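Local atomic coordinates of dual function macrocyclase-peptidase POPB (Galerina marginata, PDB entry 5N4B), a protein that cleaves peptides after proline and macrocyclises a 25-residue intermediate in the biosynthesis of the amanitin toxins. Residues L419-S422 and G428-A431; P119-G124 and S444-T449; V374-Y377 and K382-I385. The protein carries 1 engineered substitution. All blocks are in the same frame, centred on the assembly; numbering follows the deposited sequence. Where two conformers were deposited one is given.

Interaction 1 of 3, residues L419-S422 and G428-A431; sequences LTLS and GTIA
Leu419 and Leu421 pair with Ala431 and Thr429 across two antiparallel strands, and four backbone hydrogen bonds join them. Leu421 and Thr429 form one hydrogen-bonded pair, and the bond from Thr429 N to Leu421 O (2.9 Å, 171°) is nearly straight. The return bond, Leu421 N to Thr429 O, lies in the carbonyl plane. Leu419 and Ala431 form the second such pair. Here Leu419 N meets Ala431 O tilted 33° from the carbonyl plane. Between these pairs sits the non-hydrogen-bonded pair Thr420 and Ile430. Three CA-H...O contacts add to the backbone grip, the shortest from Ile430 CA to Leu419 O at 3.3 Å.

The strands are the second and third of the last four-stranded blade of the beta-propeller. Leu419, Leu421, Thr429 and Ala431 point to one face. It is tightest at the buried residues: both leucines press on Ile385 of the preceding blade, and Leu419 and Ala431 also touch Phe443. Leu421 CG is anti to the carbonyl carbon (chi1 -53°), which leaves it beside the backbone N and 4.0 Å from Thr429 O. The contact loosens toward Thr429 and Ser422, which are partly exposed; Ser422 CB comes only to 4.4 Å from Gly428 CA.

The face with Thr420 and Ile430 packs on Ala87 of the first blade and also reaches the bound peptide, where Thr420 OG1 hydrogen-bonds a polar side chain. Facing polar groups of Leu419, Leu421, Thr429 and Ala431 thus pair within the hairpin, while Thr420, Ser422, Gly428 and Ile430 bond the flanking strands of the blade.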
loop_
_atom_site.group_PDB
_atom_site.type_symbol
_atom_site.label_atom_id
_atom_site.label_comp_id
_atom_site.label_asym_id
_atom_site.label_seq_id
_atom_site.Cartn_x
_atom_site.Cartn_y
_atom_site.Cartn_z
ATOM N N LEU A 419 -0.666 19.894 4.250
ATOM C CA LEU A 419 -1.606 18.777 4.262
ATOM C C LEU A 419 -1.879 18.360 2.831
ATOM O O LEU A 419 -2.124 19.217 1.960
ATOM C CB LEU A 419 -2.928 19.129 4.926
ATOM C CG LEU A 419 -2.866 19.712 6.314
ATOM C CD1 LEU A 419 -4.285 20.188 6.732
ATOM C CD2 LEU A 419 -2.312 18.749 7.283
ATOM N N THR A 420 -1.848 17.059 2.584
ATOM C CA THR A 420 -2.297 16.515 1.305
ATOM C C THR A 420 -3.650 15.846 1.527
ATOM O O THR A 420 -3.803 15.004 2.424
ATOM C CB THR A 420 -1.285 15.589 0.665
ATOM O OG1 THR A 420 -0.989 14.515 1.517
ATOM C CG2 THR A 420 0.020 16.333 0.451
ATOM N N LEU A 421 -4.637 16.265 0.749
ATOM C CA LEU A 421 -6.053 15.955 0.947
ATOM C C LEU A 421 -6.585 15.323 -0.331
ATOM O O LEU A 421 -6.421 15.888 -1.424
ATOM C CB LEU A 421 -6.852 17.245 1.253
ATOM C CG LEU A 421 -6.280 18.069 2.407
ATOM C CD1 LEU A 421 -7.048 19.361 2.474
ATOM C CD2 LEU A 421 -6.333 17.318 3.721
ATOM N N SER A 422 -7.241 14.184 -0.207
ATOM C CA SER A 422 -7.903 13.584 -1.368
ATOM C C SER A 422 -9.062 12.725 -0.905
ATOM O O SER A 422 -9.194 12.413 0.271
ATOM C CB SER A 422 -6.952 12.773 -2.232
ATOM O OG SER A 422 -6.609 11.541 -1.611
ATOM N N GLY A 428 -6.900 16.003 -5.368
ATOM C CA GLY A 428 -5.651 16.212 -4.669
ATOM C C GLY A 428 -5.432 17.663 -4.395
ATOM O O GLY A 428 -5.058 18.439 -5.275
ATOM N N THR A 429 -5.655 18.055 -3.157
ATOM C CA THR A 429 -5.481 19.417 -2.711
ATOM C C THR A 429 -4.284 19.459 -1.773
ATOM O O THR A 429 -4.118 18.586 -0.901
ATOM C CB THR A 429 -6.721 19.877 -1.996
ATOM O OG1 THR A 429 -7.780 19.911 -2.969
ATOM C CG2 THR A 429 -6.545 21.273 -1.372
ATOM N N ILE A 430 -3.433 20.470 -1.930
ATOM C CA ILE A 430 -2.301 20.686 -1.036
ATOM C C ILE A 430 -2.583 21.977 -0.296
ATOM O O ILE A 430 -2.689 23.041 -0.916
ATOM C CB ILE A 430 -0.966 20.763 -1.799
ATOM C CG1 ILE A 430 -0.716 19.481 -2.625
ATOM C CG2 ILE A 430 0.161 21.045 -0.822
ATOM C CD1 ILE A 430 0.185 19.607 -3.755
ATOM N N ALA A 431 -2.750 21.877 1.029
ATOM C CA ALA A 431 -2.979 23.028 1.889
ATOM C C ALA A 431 -1.712 23.343 2.654
ATOM O O ALA A 431 -0.875 22.476 2.895
ATOM C CB ALA A 431 -4.104 22.751 2.873
#

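Interaction 2 of 3, residues P119-G124 and S444-T449; sequences PDFSKG and SILRTT
Leu446 meets Phe121 with its branch end. CG stands anti to the backbone N (chi1 -177°) and carries CD2 to 3.8 Å from Phe121 CE2, at an oblique approach to the ring. The backbone of Leu446 also takes part: one water accepts from Phe121 N at 3.1 Å and donates to Leu446 O at 2.9 Å. That water lies in the plane of the phenyl ring, at its edge.

A classic beta bulge sets Leu446 and Arg447 opposite the single residue Ile430, on the outermost strand of the last propeller blade. The loop 119-124 belongs to the first blade, so the contact lies where the first and last blades meet.

Arg447 follows and lies over the phenyl ring. Its chain bends at chi3 (72°). CD makes a CH-pi contact 4.1 Å from the Phe121 ring centroid, while Pro119 CB covers the opposite face. The guanidinium plane is only 15° from the ring plane, and NH1 reaches 3.4 Å from Phe121 CD1. A salt bridge from NH2 to Asp125, just beyond the loop, gives the charge a partner. On the loop itself, Asp120 OD1 accepts from Ser122 N, which makes an Asx turn, and also from Ser122 OG.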
loop_
_atom_site.group_PDB
_atom_site.type_symbol
_atom_site.label_atom_id
_atom_site.label_comp_id
_atom_site.label_asym_id
_atom_site.label_seq_id
_atom_site.Cartn_x
_atom_site.Cartn_y
_atom_site.Cartn_z
ATOM N N PRO A 119 7.233 28.819 -4.708
ATOM C CA PRO A 119 6.654 29.236 -5.985
ATOM C C PRO A 119 5.180 29.595 -5.902
ATOM O O PRO A 119 4.436 29.111 -5.043
ATOM C CB PRO A 119 6.855 27.991 -6.870
ATOM C CG PRO A 119 7.954 27.339 -6.320
ATOM C CD PRO A 119 7.868 27.510 -4.830
ATOM N N ASP A 120 4.780 30.455 -6.832
ATOM C CA ASP A 120 3.391 30.645 -7.232
ATOM C C ASP A 120 3.120 29.591 -8.292
ATOM O O ASP A 120 3.434 29.769 -9.472
ATOM C CB ASP A 120 3.162 32.049 -7.774
ATOM C CG ASP A 120 1.762 32.244 -8.290
ATOM O OD1 ASP A 120 0.952 31.290 -8.212
ATOM O OD2 ASP A 120 1.468 33.379 -8.757
ATOM N N PHE A 121 2.558 28.458 -7.863
ATOM C CA PHE A 121 2.394 27.325 -8.757
ATOM C C PHE A 121 1.363 27.553 -9.854
ATOM O O PHE A 121 1.361 26.788 -10.841
ATOM C CB PHE A 121 2.126 26.031 -7.979
ATOM C CG PHE A 121 3.283 25.566 -7.199
ATOM C CD1 PHE A 121 4.301 24.849 -7.789
ATOM C CD2 PHE A 121 3.368 25.832 -5.846
ATOM C CE1 PHE A 121 5.346 24.407 -7.066
ATOM C CE2 PHE A 121 4.440 25.416 -5.082
ATOM C CZ PHE A 121 5.452 24.684 -5.695
ATOM N N SER A 122 0.556 28.608 -9.744
ATOM C CA SER A 122 -0.345 28.957 -10.843
ATOM C C SER A 122 0.415 29.324 -12.103
ATOM O O SER A 122 -0.177 29.309 -13.188
ATOM C CB SER A 122 -1.307 30.099 -10.455
ATOM O OG SER A 122 -0.670 31.376 -10.364
ATOM N N LYS A 123 1.690 29.666 -11.997
ATOM C CA LYS A 123 2.482 29.991 -13.174
ATOM C C LYS A 123 2.909 28.759 -13.960
ATOM O O LYS A 123 3.349 28.891 -15.105
ATOM C CB LYS A 123 3.720 30.802 -12.775
ATOM C CG LYS A 123 3.366 32.198 -12.255
ATOM C CD LYS A 123 4.613 32.924 -11.759
ATOM C CE LYS A 123 4.289 34.361 -11.387
ATOM N NZ LYS A 123 4.815 34.707 -10.037
ATOM N N GLY A 124 2.776 27.567 -13.395
ATOM C CA GLY A 124 3.168 26.369 -14.110
ATOM C C GLY A 124 4.500 25.811 -13.640
ATOM O O GLY A 124 5.499 26.525 -13.473
ATOM N N SER A 444 -4.054 28.182 4.045
ATOM C CA SER A 444 -4.365 28.505 2.662
ATOM C C SER A 444 -4.278 27.251 1.802
ATOM O O SER A 444 -3.736 26.230 2.210
ATOM C CB SER A 444 -3.408 29.554 2.094
ATOM O OG SER A 444 -2.081 29.098 1.980
ATOM N N ILE A 445 -4.780 27.359 0.577
ATOM C CA ILE A 445 -4.673 26.297 -0.404
ATOM C C ILE A 445 -3.517 26.659 -1.322
ATOM O O ILE A 445 -3.511 27.719 -1.973
ATOM C CB ILE A 445 -5.978 26.115 -1.175
ATOM C CG1 ILE A 445 -7.122 25.776 -0.254
ATOM C CG2 ILE A 445 -5.763 25.024 -2.193
ATOM C CD1 ILE A 445 -6.897 24.620 0.665
ATOM N N LEU A 446 -2.502 25.796 -1.358
ATOM C CA LEU A 446 -1.350 25.986 -2.227
ATOM C C LEU A 446 -1.660 25.589 -3.658
ATOM O O LEU A 446 -1.360 26.325 -4.586
ATOM C CB LEU A 446 -0.179 25.157 -1.712
ATOM C CG LEU A 446 1.110 25.339 -2.511
ATOM C CD1 LEU A 446 1.865 26.660 -2.125
ATOM C CD2 LEU A 446 2.058 24.146 -2.360
ATOM N N ARG A 447 -2.228 24.400 -3.855
ATOM C CA ARG A 447 -2.525 23.893 -5.182
ATOM C C ARG A 447 -3.731 22.981 -5.091
ATOM O O ARG A 447 -3.925 22.296 -4.086
ATOM C CB ARG A 447 -1.396 22.999 -5.760
ATOM C CG ARG A 447 -0.046 23.621 -5.741
ATOM C CD ARG A 447 0.974 22.784 -6.539
ATOM N NE ARG A 447 0.729 22.894 -7.955
ATOM C CZ ARG A 447 1.584 22.520 -8.888
ATOM N NH1 ARG A 447 2.725 21.962 -8.572
ATOM N NH2 ARG A 447 1.309 22.750 -10.160
ATOM N N THR A 448 -4.527 22.979 -6.166
ATOM C CA THR A 448 -5.614 22.042 -6.367
ATOM C C THR A 448 -5.387 21.306 -7.687
ATOM O O THR A 448 -5.116 21.945 -8.698
ATOM C CB THR A 448 -6.905 22.828 -6.413
ATOM O OG1 THR A 448 -7.008 23.650 -5.235
ATOM C CG2 THR A 448 -8.068 21.892 -6.538
ATOM N N THR A 449 -5.522 19.991 -7.680
ATOM C CA THR A 449 -5.352 19.187 -8.882
ATOM C C THR A 449 -6.572 19.377 -9.770
ATOM O O THR A 449 -7.705 19.235 -9.310
ATOM C CB THR A 449 -5.176 17.718 -8.482
ATOM O OG1 THR A 449 -4.056 17.581 -7.605
ATOM C CG2 THR A 449 -4.875 16.843 -9.683
HETATM O O HOH W 1 0.673 28.169 -5.437
#

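Interaction 3 of 3, residues V374-Y377 and K382-I385; sequences VAIY and KDEI
Val374 stands alongside Ile385, and its CG1 comes to 3.9 Å from Ile385 CG2. Ala375 contributes its carbonyl: Ile385 CA approaches Ala375 O at 3.4 Å in a CA-H...O contact.

Ile376 forms a non-hydrogen-bonded pair with Ile385. In one of its two conformers, Ile376 CG1 lies 4.0 Å from Ile385 CG1, and CG2, anti to the backbone N, rests against the carboxylate carbon of Asp383. That carboxylate has polar partners of its own: a salt bridge to Lys378, and the backbone N of Ala406 on the next propeller blade.

Tyr377 pairs with Glu384 through two backbone hydrogen bonds. The one from Glu384 N to Tyr377 O is short, 2.7 Å, and runs nearly along the C=O axis. In the other, Tyr377 N meets Glu384 O in the carbonyl plane at 2.9 Å. The tyrosine ring leads away from residues 382-385 and packs on Leu362, Tyr386 and Tyr388. Glu384, partly exposed, extends to Arg379 and Tyr386.

The hairpin joins the second and third strands of the sixth blade. Its isoleucine face is apolar, but the buried carboxylate of Asp383, matched by a lysine and a backbone N-H, ties this blade to the next by a polar bond.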
loop_
_atom_site.group_PDB
_atom_site.type_symbol
_atom_site.label_atom_id
_atom_site.label_comp_id
_atom_site.label_asym_id
_atom_site.label_seq_id
_atom_site.Cartn_x
_atom_site.Cartn_y
_atom_site.Cartn_z
ATOM N N VAL A 374 0.632 18.512 14.966
ATOM C CA VAL A 374 -0.471 18.382 14.012
ATOM C C VAL A 374 -0.899 16.925 14.070
ATOM O O VAL A 374 -0.056 16.030 13.997
ATOM C CB VAL A 374 -0.062 18.808 12.597
ATOM C CG1 VAL A 374 -1.255 18.829 11.659
ATOM C CG2 VAL A 374 0.641 20.182 12.604
ATOM N N ALA A 375 -2.208 16.687 14.260
ATOM C CA ALA A 375 -2.748 15.348 14.452
ATOM C C ALA A 375 -3.835 15.099 13.434
ATOM O O ALA A 375 -4.659 15.971 13.167
ATOM C CB ALA A 375 -3.378 15.224 15.842
ATOM N N ILE A 376 -3.856 13.884 12.892
ATOM C CA ILE A 376 -4.953 13.419 12.044
ATOM C C ILE A 376 -5.654 12.320 12.804
ATOM O O ILE A 376 -5.022 11.330 13.215
ATOM C CB ILE A 376 -4.474 12.941 10.676
ATOM C CG1 ILE A 376 -3.954 14.142 9.900
ATOM C CG2 ILE A 376 -5.642 12.256 9.909
ATOM C CD1 ILE A 376 -3.261 13.744 8.651
ATOM N N TYR A 377 -6.954 12.516 13.015
ATOM C CA TYR A 377 -7.857 11.523 13.571
ATOM C C TYR A 377 -8.720 10.971 12.462
ATOM O O TYR A 377 -9.213 11.718 11.590
ATOM C CB TYR A 377 -8.758 12.135 14.624
ATOM C CG TYR A 377 -8.098 12.299 15.948
ATOM C CD1 TYR A 377 -8.074 11.244 16.823
ATOM C CD2 TYR A 377 -7.506 13.487 16.320
ATOM C CE1 TYR A 377 -7.447 11.343 18.074
ATOM C CE2 TYR A 377 -6.921 13.612 17.566
ATOM C CZ TYR A 377 -6.883 12.527 18.409
ATOM O OH TYR A 377 -6.226 12.726 19.608
ATOM N N LYS A 382 -13.077 8.747 8.130
ATOM C CA LYS A 382 -12.887 10.031 7.474
ATOM C C LYS A 382 -11.933 10.859 8.346
ATOM O O LYS A 382 -12.078 10.926 9.570
ATOM C CB LYS A 382 -14.235 10.738 7.336
ATOM C CG LYS A 382 -15.198 9.974 6.353
ATOM C CD LYS A 382 -16.636 10.421 6.394
ATOM C CE LYS A 382 -17.358 9.878 7.606
ATOM N NZ LYS A 382 -18.689 10.455 7.645
ATOM N N ASP A 383 -10.946 11.457 7.720
ATOM C CA ASP A 383 -9.871 12.105 8.436
ATOM C C ASP A 383 -10.214 13.533 8.838
ATOM O O ASP A 383 -10.830 14.296 8.071
ATOM C CB ASP A 383 -8.598 12.085 7.592
ATOM C CG ASP A 383 -7.965 10.710 7.513
ATOM O OD1 ASP A 383 -8.287 9.788 8.337
ATOM O OD2 ASP A 383 -7.029 10.515 6.686
ATOM N N GLU A 384 -9.751 13.900 10.029
ATOM C CA GLU A 384 -9.929 15.214 10.630
ATOM C C GLU A 384 -8.564 15.700 11.093
ATOM O O GLU A 384 -7.785 14.933 11.669
ATOM C CB GLU A 384 -10.875 15.142 11.807
ATOM C CG GLU A 384 -12.197 14.468 11.480
ATOM C CD GLU A 384 -13.160 14.406 12.661
ATOM O OE1 GLU A 384 -12.772 14.804 13.792
ATOM O OE2 GLU A 384 -14.311 13.977 12.472
ATOM N N ILE A 385 -8.260 16.971 10.868
ATOM C CA ILE A 385 -6.935 17.519 11.140
ATOM C C ILE A 385 -7.029 18.542 12.251
ATOM O O ILE A 385 -7.848 19.459 12.180
ATOM C CB ILE A 385 -6.328 18.136 9.867
ATOM C CG1 ILE A 385 -6.375 17.139 8.683
ATOM C CG2 ILE A 385 -4.891 18.561 10.158
ATOM C CD1 ILE A 385 -7.391 17.502 7.663
#

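All three contacts lie in the beta-propeller. Interactions 1 and 3 are buried hairpins, each formed by the middle two strands of neighbouring blades, and backbone hydrogen bonds dominate both. They touch directly through apolar side chains. Interaction 2 is smaller, more peripheral and only partly buried. It joins parts of the chain far apart in sequence, using a ring, an arginine and a bridging water. Both interactions 1 and 3 are nested in the long stretch of chain it closes. One side of interaction 2, 444-449, extends the sheet of interaction 1, since it lies alongside 428-431, whereas interactions 2 and 3 stay about 10 Å apart at their nearest atoms.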